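Local coordinates for protein GCN5-related N-acetyltransferase (Kribbella flavida, PDB 4IUS) that probably transfers an acyl group, most likely acetyl from acetyl-CoA, to an amine substrate in the manner of GNAT N-acetyltransferases, at residues M98-R103 with T246-G251; L106-P111 with A220-L225; G162-R167 with A174-T179. The protein carries 1 engineered substitution. All coordinates share one frame; numbering follows the deposited sequence. Where two conformers were deposited one is given.

Contact 1 of 3, residues M98-R103 with T246-G251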
HETATM    1  N   MSE A  98     -18.749  -7.580  -8.681  1.00  9.07           N
HETATM    2  CA  MSE A  98     -17.469  -7.762  -8.065  0.80  9.35           C
HETATM    3  C   MSE A  98     -17.532  -8.764  -6.920  1.00  8.69           C
HETATM    4  O   MSE A  98     -18.615  -9.058  -6.392  1.00 10.78           O
HETATM    5  CB  MSE A  98     -16.875  -6.437  -7.620  0.80  9.31           C
HETATM    6  CG  MSE A  98     -16.763  -5.435  -8.742  0.80  8.63           C
HETATM    7 SE   MSE A  98     -15.483  -3.994  -8.405  0.52 10.38          SE
HETATM    8  CE  MSE A  98     -13.850  -4.868  -8.924  0.80  8.19           C
ATOM      9  N   THR A  99     -16.356  -9.233  -6.485  1.00  8.90           N
ATOM     10  CA  THR A  99     -16.234 -10.157  -5.360  1.00  9.34           C
ATOM     11  C   THR A  99     -15.237  -9.566  -4.361  1.00  9.97           C
ATOM     12  O   THR A  99     -14.135  -9.180  -4.745  1.00 10.23           O
ATOM     13  CB  THR A  99     -15.691 -11.522  -5.829  1.00 11.53           C
ATOM     14  OG1 THR A  99     -16.617 -12.068  -6.766  1.00 15.21           O
ATOM     15  CG2 THR A  99     -15.513 -12.494  -4.653  1.00 16.28           C
ATOM     16  N   ILE A 100     -15.597  -9.521  -3.087  1.00  9.35           N
ATOM     17  CA  ILE A 100     -14.653  -9.145  -2.044  1.00 10.10           C
ATOM     18  C   ILE A 100     -13.772 -10.358  -1.759  1.00  9.85           C
ATOM     19  O   ILE A 100     -14.255 -11.404  -1.324  1.00 13.94           O
ATOM     20  CB  ILE A 100     -15.371  -8.641  -0.765  1.00  9.93           C
ATOM     21  CG1 ILE A 100     -16.137  -7.348  -1.034  1.00 10.82           C
ATOM     22  CG2 ILE A 100     -14.355  -8.466   0.363  1.00 12.81           C
ATOM     23  CD1 ILE A 100     -17.116  -6.949   0.052  1.00 12.66           C
ATOM     24  N   VAL A 101     -12.483 -10.195  -2.014  1.00 10.13           N
ATOM     25  CA  VAL A 101     -11.496 -11.222  -1.745  0.60 11.15           C
ATOM     26  C   VAL A 101     -10.926 -11.137  -0.332  1.00 11.58           C
ATOM     27  O   VAL A 101     -10.591 -12.145   0.260  1.00 14.35           O
ATOM     28  CB  VAL A 101     -10.407 -11.128  -2.834  0.60 11.90           C
ATOM     29  CG1 VAL A 101      -9.211 -12.002  -2.526  0.60 16.90           C
ATOM     30  CG2 VAL A 101     -11.022 -11.553  -4.169  0.60 12.94           C
ATOM     31  N   SER A 102     -10.815  -9.925   0.187  1.00 10.34           N
ATOM     32  CA  SER A 102     -10.232  -9.710   1.503  1.00 11.17           C
ATOM     33  C   SER A 102     -10.646  -8.360   2.041  1.00  9.36           C
ATOM     34  O   SER A 102     -10.992  -7.467   1.267  1.00  9.61           O
ATOM     35  CB  SER A 102      -8.727  -9.769   1.454  1.00 13.55           C
ATOM     36  OG  SER A 102      -8.206  -8.720   0.673  1.00 15.44           O
ATOM     37  N   ARG A 103     -10.549  -8.233   3.364  1.00  9.76           N
ATOM     38  CA  ARG A 103     -10.757  -6.981   4.073  0.60  9.58           C
ATOM     39  C   ARG A 103      -9.591  -6.786   5.002  1.00 10.10           C
ATOM     40  O   ARG A 103      -9.699  -6.914   6.227  1.00 11.32           O
ATOM     41  CB  ARG A 103     -12.075  -6.952   4.829  0.60 10.43           C
ATOM     42  CG  ARG A 103     -13.264  -6.837   3.898  0.60 13.93           C
ATOM     43  CD  ARG A 103     -14.587  -6.883   4.641  0.60 16.22           C
ATOM     44  NE  ARG A 103     -14.832  -8.207   5.195  0.60 18.95           N
ATOM     45  CZ  ARG A 103     -15.817  -8.493   6.066  0.60 23.97           C
ATOM     46  NH1 ARG A 103     -16.644  -7.547   6.505  0.60 28.76           N
ATOM     47  NH2 ARG A 103     -15.963  -9.731   6.513  0.60 28.32           N
ATOM     48  N   THR A 246     -10.350  -0.216   7.681  1.00  9.31           N
ATOM     49  CA  THR A 246     -10.575  -1.523   7.065  1.00 10.58           C
ATOM     50  C   THR A 246     -10.478  -1.340   5.572  1.00  9.32           C
ATOM     51  O   THR A 246     -11.299  -0.639   4.982  1.00 10.42           O
ATOM     52  CB  THR A 246     -12.020  -2.041   7.378  1.00 10.38           C
ATOM     53  OG1 THR A 246     -12.287  -1.953   8.781  1.00 13.37           O
ATOM     54  CG2 THR A 246     -12.215  -3.462   6.890  1.00 12.72           C
ATOM     55  N   ALA A 247      -9.481  -1.949   4.924  1.00  8.60           N
ATOM     56  CA  ALA A 247      -9.423  -1.968   3.476  1.00  9.00           C
ATOM     57  C   ALA A 247     -10.375  -3.035   2.959  1.00  9.20           C
ATOM     58  O   ALA A 247     -10.742  -3.971   3.675  1.00 10.86           O
ATOM     59  CB  ALA A 247      -7.988  -2.233   3.024  1.00 12.80           C
ATOM     60  N   VAL A 248     -10.777  -2.882   1.716  1.00  9.10           N
ATOM     61  CA  VAL A 248     -11.612  -3.879   1.044  1.00  8.60           C
ATOM     62  C   VAL A 248     -11.032  -4.057  -0.362  1.00  8.48           C
ATOM     63  O   VAL A 248     -10.854  -3.084  -1.061  1.00  9.17           O
ATOM     64  CB  VAL A 248     -13.073  -3.410   0.905  1.00 10.54           C
ATOM     65  CG1 VAL A 248     -13.894  -4.617   0.435  1.00 10.99           C
ATOM     66  CG2 VAL A 248     -13.645  -2.910   2.260  1.00 12.78           C
ATOM     67  N   HIS A 249     -10.668  -5.284  -0.707  1.00  7.97           N
ATOM     68  CA  HIS A 249     -10.076  -5.608  -2.008  1.00  8.60           C
ATOM     69  C   HIS A 249     -11.080  -6.441  -2.762  1.00  8.05           C
ATOM     70  O   HIS A 249     -11.509  -7.488  -2.294  1.00  8.78           O
ATOM     71  CB  HIS A 249      -8.766  -6.386  -1.834  1.00 10.95           C
ATOM     72  CG  HIS A 249      -7.663  -5.591  -1.206  1.00 12.05           C
ATOM     73  ND1 HIS A 249      -6.410  -6.079  -1.070  1.00 18.26           N
ATOM     74  CD2 HIS A 249      -7.616  -4.276  -0.792  1.00 13.23           C
ATOM     75  CE1 HIS A 249      -5.633  -5.134  -0.503  1.00 20.94           C
ATOM     76  NE2 HIS A 249      -6.362  -4.035  -0.329  1.00 17.62           N
ATOM     77  N   LEU A 250     -11.479  -5.953  -3.925  1.00  7.38           N
ATOM     78  CA  LEU A 250     -12.488  -6.554  -4.784  1.00  7.90           C
ATOM     79  C   LEU A 250     -11.926  -6.880  -6.159  1.00  6.78           C
ATOM     80  O   LEU A 250     -11.102  -6.131  -6.687  1.00  8.04           O
ATOM     81  CB  LEU A 250     -13.675  -5.597  -4.990  1.00  8.92           C
ATOM     82  CG  LEU A 250     -14.342  -5.065  -3.716  1.00  8.33           C
ATOM     83  CD1 LEU A 250     -13.870  -3.668  -3.298  1.00 10.42           C
ATOM     84  CD2 LEU A 250     -15.861  -5.088  -3.920  1.00 10.39           C
ATOM     85  N   GLY A 251     -12.419  -7.957  -6.746  1.00  8.16           N
ATOM     86  CA  GLY A 251     -12.075  -8.273  -8.101  1.00  7.64           C
ATOM     87  C   GLY A 251     -13.283  -8.576  -8.983  1.00  8.31           C
ATOM     88  O   GLY A 251     -14.289  -9.086  -8.516  1.00  9.30           O
TER
HETATM   89  O   HOH W   1     -16.320 -11.039  -9.269  1.00 14.57           O

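Contact 2 of 3, residues L106-P111 with A220-L225. With EDO (1,2-ethanediol), chain E.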
ATOM      1  N   LEU A 106      -5.993  -1.819   8.100  1.00  8.64           N
ATOM      2  CA  LEU A 106      -5.041  -0.753   7.913  1.00  8.86           C
ATOM      3  C   LEU A 106      -4.600  -0.290   9.295  1.00  7.93           C
ATOM      4  O   LEU A 106      -5.415   0.159  10.104  1.00 10.27           O
ATOM      5  CB  LEU A 106      -5.622   0.427   7.137  1.00 11.73           C
ATOM      6  CG  LEU A 106      -6.122   0.144   5.732  1.00 14.44           C
ATOM      7  CD1 LEU A 106      -6.305   1.494   5.033  1.00 18.56           C
ATOM      8  CD2 LEU A 106      -5.157  -0.766   4.961  1.00 16.33           C
ATOM      9  N   LEU A 107      -3.310  -0.445   9.548  1.00  7.42           N
ATOM     10  CA  LEU A 107      -2.671  -0.063  10.794  1.00  8.20           C
ATOM     11  C   LEU A 107      -1.938   1.248  10.570  1.00  8.43           C
ATOM     12  O   LEU A 107      -1.417   1.488   9.487  1.00 10.74           O
ATOM     13  CB  LEU A 107      -1.674  -1.101  11.258  1.00  9.85           C
ATOM     14  CG  LEU A 107      -2.110  -2.596  11.321  1.00 11.72           C
ATOM     15  CD1 LEU A 107      -0.995  -3.478  11.915  1.00 14.86           C
ATOM     16  CD2 LEU A 107      -3.437  -2.846  11.956  1.00 13.03           C
ATOM     17  N   ALA A 108      -1.948   2.135  11.544  1.00  8.43           N
ATOM     18  CA  ALA A 108      -1.345   3.449  11.365  1.00  7.94           C
ATOM     19  C   ALA A 108      -0.572   3.901  12.594  1.00  8.19           C
ATOM     20  O   ALA A 108      -0.856   3.452  13.705  1.00  9.32           O
ATOM     21  CB  ALA A 108      -2.361   4.519  10.929  1.00 10.95           C
ATOM     22  N   VAL A 109       0.348   4.830  12.387  1.00  8.54           N
ATOM     23  CA  VAL A 109       1.137   5.376  13.482  1.00  9.44           C
ATOM     24  C   VAL A 109       1.533   6.819  13.111  1.00  9.70           C
ATOM     25  O   VAL A 109       1.704   7.186  11.934  1.00  9.67           O
ATOM     26  CB  VAL A 109       2.412   4.525  13.778  1.00  9.55           C
ATOM     27  CG1 VAL A 109       3.475   4.652  12.653  1.00 10.83           C
ATOM     28  CG2 VAL A 109       3.012   4.901  15.140  1.00 11.57           C
ATOM     29  N   GLU A 110       1.675   7.646  14.141  1.00 11.97           N
ATOM     30  CA  GLU A 110       2.107   9.046  14.000  1.00 11.75           C
ATOM     31  C   GLU A 110       3.497   9.192  14.655  1.00 13.12           C
ATOM     32  O   GLU A 110       3.887   8.340  15.463  1.00 14.21           O
ATOM     33  CB  GLU A 110       1.134   9.981  14.683  1.00 15.76           C
ATOM     34  CG  GLU A 110      -0.190  10.054  13.942  1.00 19.56           C
ATOM     35  CD  GLU A 110      -1.136  11.116  14.483  1.00 28.32           C
ATOM     36  OE1 GLU A 110      -1.310  11.206  15.720  1.00 34.90           O
ATOM     37  OE2 GLU A 110      -1.730  11.858  13.664  1.00 33.52           O
ATOM     38  N   PRO A 111       4.212  10.269  14.307  1.00 12.96           N
ATOM     39  CA  PRO A 111       5.636  10.307  14.740  1.00 15.30           C
ATOM     40  C   PRO A 111       5.921  10.141  16.232  1.00 16.66           C
ATOM     41  O   PRO A 111       6.889   9.462  16.621  1.00 19.59           O
ATOM     42  CB  PRO A 111       6.094  11.672  14.197  1.00 17.13           C
ATOM     43  CG  PRO A 111       5.278  11.852  12.966  1.00 16.80           C
ATOM     44  CD  PRO A 111       3.930  11.310  13.301  1.00 14.79           C
ATOM     45  N   ALA A 220       6.722  12.934   6.257  1.00 13.81           N
ATOM     46  CA  ALA A 220       5.414  12.330   6.546  1.00 12.31           C
ATOM     47  C   ALA A 220       5.000  12.705   7.970  1.00 11.55           C
ATOM     48  O   ALA A 220       5.861  12.765   8.878  1.00 14.17           O
ATOM     49  CB  ALA A 220       5.455  10.818   6.393  1.00 13.62           C
ATOM     50  N   THR A 221       3.695  12.858   8.164  1.00 11.81           N
ATOM     51  CA  THR A 221       3.101  13.005   9.492  1.00 12.76           C
ATOM     52  C   THR A 221       2.170  11.846   9.885  1.00 12.76           C
ATOM     53  O   THR A 221       1.680  11.785  11.013  1.00 13.89           O
ATOM     54  CB  THR A 221       2.346  14.344   9.580  1.00 15.39           C
ATOM     55  OG1 THR A 221       1.259  14.332   8.649  1.00 16.86           O
ATOM     56  CG2 THR A 221       3.309  15.496   9.286  1.00 18.00           C
ATOM     57  N   LEU A 222       1.930  10.947   8.955  1.00 11.16           N
ATOM     58  CA  LEU A 222       1.131   9.760   9.216  1.00 10.08           C
ATOM     59  C   LEU A 222       1.675   8.609   8.360  1.00  8.27           C
ATOM     60  O   LEU A 222       1.890   8.837   7.137  1.00 10.28           O
ATOM     61  CB  LEU A 222      -0.367   9.996   8.897  1.00 11.50           C
ATOM     62  CG  LEU A 222      -1.311   8.826   9.121  1.00 11.63           C
ATOM     63  CD1 LEU A 222      -1.415   8.440  10.585  1.00 13.92           C
ATOM     64  CD2 LEU A 222      -2.700   9.118   8.519  1.00 14.02           C
ATOM     65  N   ALA A 223       1.856   7.399   8.920  1.00  8.06           N
ATOM     66  CA  ALA A 223       2.267   6.219   8.165  1.00  7.91           C
ATOM     67  C   ALA A 223       1.235   5.150   8.382  1.00  8.84           C
ATOM     68  O   ALA A 223       0.745   4.996   9.490  1.00  9.63           O
ATOM     69  CB  ALA A 223       3.645   5.716   8.608  1.00  9.50           C
ATOM     70  N   TRP A 224       0.903   4.401   7.326  1.00  8.08           N
ATOM     71  CA  TRP A 224       0.006   3.285   7.437  1.00  7.59           C
ATOM     72  C   TRP A 224       0.553   2.105   6.692  1.00  7.42           C
ATOM     73  O   TRP A 224       1.389   2.240   5.800  1.00  8.62           O
ATOM     74  CB  TRP A 224      -1.413   3.614   6.981  1.00  8.26           C
ATOM     75  CG  TRP A 224      -1.545   3.890   5.529  1.00  8.97           C
ATOM     76  CD1 TRP A 224      -1.338   5.093   4.868  1.00 10.09           C
ATOM     77  CD2 TRP A 224      -1.837   2.932   4.490  1.00  8.85           C
ATOM     78  NE1 TRP A 224      -1.517   4.937   3.514  1.00 11.14           N
ATOM     79  CE2 TRP A 224      -1.840   3.660   3.236  1.00 10.13           C
ATOM     80  CE3 TRP A 224      -2.107   1.554   4.476  1.00 10.40           C
ATOM     81  CZ2 TRP A 224      -2.118   3.032   2.020  1.00 12.19           C
ATOM     82  CZ3 TRP A 224      -2.357   0.939   3.235  1.00 12.06           C
ATOM     83  CH2 TRP A 224      -2.360   1.652   2.054  1.00 12.83           C
ATOM     84  N   LEU A 225       0.109   0.926   7.087  1.00  8.37           N
ATOM     85  CA  LEU A 225       0.434  -0.323   6.402  1.00  9.00           C
ATOM     86  C   LEU A 225      -0.670  -1.329   6.556  1.00  9.42           C
ATOM     87  O   LEU A 225      -1.550  -1.180   7.397  1.00 10.12           O
ATOM     88  CB  LEU A 225       1.736  -0.913   6.884  1.00 11.87           C
ATOM     89  CG  LEU A 225       1.878  -1.284   8.344  1.00 11.30           C
ATOM     90  CD1 LEU A 225       1.249  -2.671   8.629  1.00 14.10           C
ATOM     91  CD2 LEU A 225       3.345  -1.245   8.789  1.00 14.71           C
TER
HETATM   92  C1  EDO E 504       0.341   6.804   0.437  0.50 22.60           C
HETATM   93  O1  EDO E 504      -0.970   6.406   0.876  0.50 23.23           O
HETATM   94  C2  EDO E 504       0.266   8.230  -0.096  0.50 16.93           C
HETATM   95  O2  EDO E 504       0.122   8.243  -1.532  0.50 18.73           O
HETATM   96  O   HOH W   2      -0.890  12.965  11.297  1.00 20.33           O

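Contact 3 of 3, residues G162-R167 with A174-T179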
ATOM      1  N   GLY A 162      11.141   5.884  -0.553  1.00  8.06           N
ATOM      2  CA  GLY A 162      12.432   5.338  -0.268  1.00  8.39           C
ATOM      3  C   GLY A 162      12.345   3.942   0.305  1.00  6.80           C
ATOM      4  O   GLY A 162      11.278   3.380   0.435  1.00  8.27           O
ATOM      5  N   ALA A 163      13.499   3.404   0.655  1.00  7.12           N
ATOM      6  CA  ALA A 163      13.567   2.087   1.238  1.00  6.59           C
ATOM      7  C   ALA A 163      14.742   2.013   2.193  1.00  6.29           C
ATOM      8  O   ALA A 163      15.619   2.863   2.157  1.00  7.29           O
ATOM      9  CB  ALA A 163      13.610   0.984   0.175  1.00  8.18           C
ATOM     10  N   VAL A 164      14.770   0.943   2.982  1.00  6.51           N
ATOM     11  CA  VAL A 164      15.848   0.697   3.943  1.00  6.40           C
ATOM     12  C   VAL A 164      16.296  -0.763   3.832  1.00  6.01           C
ATOM     13  O   VAL A 164      15.513  -1.622   3.446  1.00  7.44           O
ATOM     14  CB  VAL A 164      15.420   1.034   5.403  1.00  6.73           C
ATOM     15  CG1 VAL A 164      14.865   2.454   5.478  1.00  9.02           C
ATOM     16  CG2 VAL A 164      14.475  -0.011   5.983  1.00  8.55           C
ATOM     17  N   LEU A 165      17.542  -0.990   4.194  1.00  6.00           N
ATOM     18  CA  LEU A 165      18.065  -2.330   4.381  1.00  6.73           C
ATOM     19  C   LEU A 165      18.539  -2.480   5.807  1.00  6.40           C
ATOM     20  O   LEU A 165      19.269  -1.634   6.345  1.00  7.46           O
ATOM     21  CB  LEU A 165      19.246  -2.568   3.412  1.00  6.86           C
ATOM     22  CG  LEU A 165      18.844  -2.636   1.926  1.00  7.51           C
ATOM     23  CD1 LEU A 165      20.088  -2.669   1.041  1.00  9.73           C
ATOM     24  CD2 LEU A 165      17.934  -3.828   1.617  1.00  9.84           C
ATOM     25  N   ILE A 166      18.152  -3.601   6.396  1.00  6.56           N
ATOM     26  CA  ILE A 166      18.668  -4.066   7.676  1.00  6.80           C
ATOM     27  C   ILE A 166      19.752  -5.085   7.342  1.00  7.19           C
ATOM     28  O   ILE A 166      19.509  -6.008   6.536  1.00  8.86           O
ATOM     29  CB  ILE A 166      17.569  -4.716   8.533  1.00  8.02           C
ATOM     30  CG1 ILE A 166      16.429  -3.779   8.799  1.00  9.97           C
ATOM     31  CG2 ILE A 166      18.131  -5.332   9.805  1.00  9.90           C
ATOM     32  CD1 ILE A 166      16.812  -2.565   9.555  1.00 11.62           C
ATOM     33  N   ARG A 167      20.939  -4.915   7.916  1.00  7.76           N
ATOM     34  CA  ARG A 167      22.077  -5.762   7.620  0.70  8.32           C
ATOM     35  C   ARG A 167      22.500  -6.530   8.844  1.00  7.86           C
ATOM     36  O   ARG A 167      22.438  -6.022   9.960  1.00  9.73           O
ATOM     37  CB  ARG A 167      23.220  -4.916   7.123  0.70  9.46           C
ATOM     38  CG  ARG A 167      22.819  -3.941   6.008  0.70  9.97           C
ATOM     39  CD  ARG A 167      22.864  -2.482   6.437  0.70 11.31           C
ATOM     40  NE  ARG A 167      24.237  -2.220   6.855  0.70 12.49           N
ATOM     41  CZ  ARG A 167      25.255  -2.060   6.019  0.70 14.15           C
ATOM     42  NH1 ARG A 167      26.514  -2.001   6.476  0.70 17.81           N
ATOM     43  NH2 ARG A 167      25.021  -1.933   4.717  0.70 14.57           N
ATOM     44  N   ALA A 174      17.033  -7.864   5.502  1.00  7.28           N
ATOM     45  CA  ALA A 174      15.618  -7.470   5.645  1.00  6.79           C
ATOM     46  C   ALA A 174      15.462  -6.087   5.060  1.00  6.36           C
ATOM     47  O   ALA A 174      16.434  -5.344   4.903  1.00  6.94           O
ATOM     48  CB  ALA A 174      15.124  -7.509   7.079  1.00  8.69           C
ATOM     49  N   THR A 175      14.216  -5.756   4.728  1.00  6.42           N
ATOM     50  CA  THR A 175      13.950  -4.511   4.047  1.00  6.53           C
ATOM     51  C   THR A 175      12.520  -4.031   4.321  1.00  5.71           C
ATOM     52  O   THR A 175      11.661  -4.816   4.718  1.00  6.81           O
ATOM     53  CB  THR A 175      14.139  -4.706   2.501  1.00  7.73           C
ATOM     54  OG1 THR A 175      14.084  -3.424   1.849  1.00  7.42           O
ATOM     55  CG2 THR A 175      13.129  -5.606   1.856  1.00  8.61           C
ATOM     56  N   ALA A 176      12.283  -2.753   4.091  1.00  6.44           N
ATOM     57  CA  ALA A 176      10.956  -2.122   4.080  1.00  6.03           C
ATOM     58  C   ALA A 176      11.075  -0.821   3.287  1.00  6.37           C
ATOM     59  O   ALA A 176      12.159  -0.306   3.120  1.00  7.59           O
ATOM     60  CB  ALA A 176      10.457  -1.834   5.509  1.00  8.70           C
ATOM     61  N   ALA A 177       9.949  -0.347   2.795  1.00  7.16           N
ATOM     62  CA  ALA A 177       9.929   0.839   1.937  1.00  7.09           C
ATOM     63  C   ALA A 177       8.782   1.740   2.343  1.00  7.74           C
ATOM     64  O   ALA A 177       7.816   1.287   3.008  1.00  8.87           O
ATOM     65  CB  ALA A 177       9.730   0.380   0.492  1.00  8.83           C
ATOM     66  N   TRP A 178       8.869   3.003   1.931  1.00  7.96           N
ATOM     67  CA  TRP A 178       7.764   3.931   2.102  1.00  8.31           C
ATOM     68  C   TRP A 178       7.443   4.573   0.755  1.00  7.56           C
ATOM     69  O   TRP A 178       8.316   4.824  -0.066  1.00  8.82           O
ATOM     70  CB  TRP A 178       8.074   5.002   3.172  1.00  9.39           C
ATOM     71  CG  TRP A 178       9.129   6.037   2.840  1.00  8.44           C
ATOM     72  CD1 TRP A 178       8.924   7.292   2.328  1.00  8.61           C
ATOM     73  CD2 TRP A 178      10.560   5.942   3.100  1.00  8.14           C
ATOM     74  NE1 TRP A 178      10.098   7.950   2.202  1.00  9.69           N
ATOM     75  CE2 TRP A 178      11.132   7.171   2.649  1.00  8.88           C
ATOM     76  CE3 TRP A 178      11.408   4.948   3.581  1.00  8.99           C
ATOM     77  CZ2 TRP A 178      12.488   7.411   2.717  1.00 10.52           C
ATOM     78  CZ3 TRP A 178      12.780   5.212   3.661  1.00  9.93           C
ATOM     79  CH2 TRP A 178      13.306   6.412   3.216  1.00 11.07           C
ATOM     80  N   THR A 179       6.167   4.847   0.538  1.00  9.20           N
ATOM     81  CA  THR A 179       5.721   5.485  -0.654  1.00  9.38           C
ATOM     82  C   THR A 179       5.922   6.996  -0.621  1.00 10.53           C
ATOM     83  O   THR A 179       6.073   7.587   0.438  1.00 10.25           O
ATOM     84  CB  THR A 179       4.230   5.196  -0.953  1.00 10.43           C
ATOM     85  OG1 THR A 179       3.456   5.793   0.096  1.00 10.96           O
ATOM     86  CG2 THR A 179       3.962   3.716  -1.037  1.00 12.97           C
TER

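Contact 1 of 3, residues M98-R103 with T246-G251
With CG1 of Ile100 anti to its carbonyl carbon (chi1 -65°), the ethyl branch drops beside Leu250, and CG1 meets Leu250 CD2 at 3.7 Å, the two side chains running side by side. In Val248 the branch anti to the backbone N, CG1 (chi1 -170°), comes within 3.8 Å of Ile100 CG1. Helix 89-95 packs on this apolar face through Val94, which touches both Ile100 and Leu250. Met98 is a selenomethionine that, in one of its two conformers, crosses Leu250 at about a right angle.

Ser102 and His249 share the other face. Ser102 OG approaches the imidazole obliquely, 3.5 Å from His249 CB, but the polar ends of both turn to the chain terminus: Ser102 OG and His249 ND1 each hydrogen-bond to a carboxylate oxygen of Arg261. Beside Gly251, a water bridges Thr99 OG1 and Gly251 O, and that same carbonyl accepts the N-H of Thr99 at 2.9 Å.

Between Ile100 and Ser102 the pairing slips by one residue. Val101 N donates to His249 O, while His249 N reaches Ser102 O at 3.0 Å in a nearly straight bond (177°). Val101 and Ser102 thus both face His249, a classic beta bulge, here joining antiparallel strands 99-109 and 242-251 of the large mixed sheet.

Contact 2 of 3, residues L106-P111 with A220-L225
Leu107 and Leu225 clasp each other through two backbone bonds, Leu107 N to Leu225 O and Leu225 N to Leu107 O, each 2.9 Å long. Val109 and Ala223 repeat the exchange, with Ala223 N giving Val109 O a bond of 3.0 Å. Past the strand ends a water donates to both Glu110 OE2 and Thr221 O, tying the exposed carboxylate to the backbone just ahead of strand 222-225, and Pro111 CD rests 3.2 Å from Thr221 O. The hydroxyl of Thr221 turns elsewhere, to Arg9.

Ala108 and Trp224, between those two hydrogen-bonded pairs, form the non-hydrogen-bonded pair of antiparallel strands 99-109 and 222-225. Strand 222-225 is itself parallel to strand 185-193 on its other flank, and helix 202-216 connects that parallel pair in a right-handed beta-alpha-beta crossover, as in the GNAT fold.

On the Trp224 side, a first torsion of 67° holds CG between the backbone N and the carbonyl carbon, and the indole lies alongside Leu106, whose CD2 comes obliquely to CZ3 at 3.7 Å. At the ring edge, in its plane, Trp224 NE1 donates to O1 of an ethanediol, 3.1 Å away, probably left from crystallisation and also bonded to Ala13 O. Replacing Trp224 by an alanine takes away the indole, which is likely to open a gap beside Leu106 CD2 and leave the ethanediol O1 without its N-H donor. Next to Ala108 CB sits Leu222 CD1, 4.0 Å off. The opposite face carries Val109, Ala223 and Leu225, where the side chains of Leu107 and Leu225 cross at a slant, CD1 to CD1 4.1 Å, and Thr211 of helix 202-216 packs on Val109 and Ala223.

Contact 3 of 3, residues G162-R167 with A174-T179
Gly162 lies against the indole of Trp178. Its N stands 3.4 Å above the ring plane, over the centre, and its CA makes a CH-pi contact with the six-membered ring, 3.6 Å from the centroid and 8° off the normal. The ring gets there because CG of Trp178 sits between the backbone N and the carbonyl carbon (chi1 69°), which folds the indole over the neighbouring strand; the absence of a CB on Gly162 lets the ring lie this close. The same two residues exchange backbone bonds, Gly162 N to Trp178 O and Trp178 N to Gly162 O, while Trp178 NE1 bonds to Pro158 O.

Ala163 turns to the other face, where its CB meets Ala177 CB at 3.9 Å. Val164 returns to the Trp178 side: CG1 touches CZ3 at the indole edge, in the ring plane, at 3.9 Å, and its N donates to Ala176 O. Its carbonyl has a second kind of partner. Thr175 OG1, anti to its own backbone N (chi1 -171°), swings back across the strands to give Val164 O a 2.8 Å bond, whereas Ala176 N reaches that oxygen only weakly, at 3.5 Å. The hydroxyl thus supplements the stretched backbone link and satisfies a polar group in a buried setting.

Leu165 runs beside Thr175, with CD2 3.9 Å from OG1, and helix 131-141 packs on Thr175 from the same face. Ile166 N then donates to Ala174 O, Ala174 N returns a bond of 3.3 Å to Ile166 O, and the CB atoms of Ile166 and Ala174 meet. Helix 202-216 packs on the face carrying Val164, Ile166, Ala176 and Trp178. The whole is an antiparallel beta hairpin, strands 161-168 and 171-179, within the mixed sheet of the GNAT fold.

Overall arrangement
All three contacts pair antiparallel strands of one mixed sheet. Contacts 1 and 2 share strand 99-109, flanked by strand 242-251 on one edge and, toward its end, by strand 222-225 on the other, and they touch where Ala247 CB meets Leu106 CD2 at 3.7 Å. Contact 3 is a local hairpin across the chain's centre from contact 1, their centres about 27 Å apart. Contacts 2 and 3 are largely buried, each with helix 202-216 on one face; contact 1 is only partly buried and is backed by helix 89-95. The chemistry differs: a bulge and bridging water in contact 1, regular pairing in contact 2, with a water-bridged carboxylate at its exposed end, and glycine-indole packing plus a threonine hydroxyl bond in contact 3.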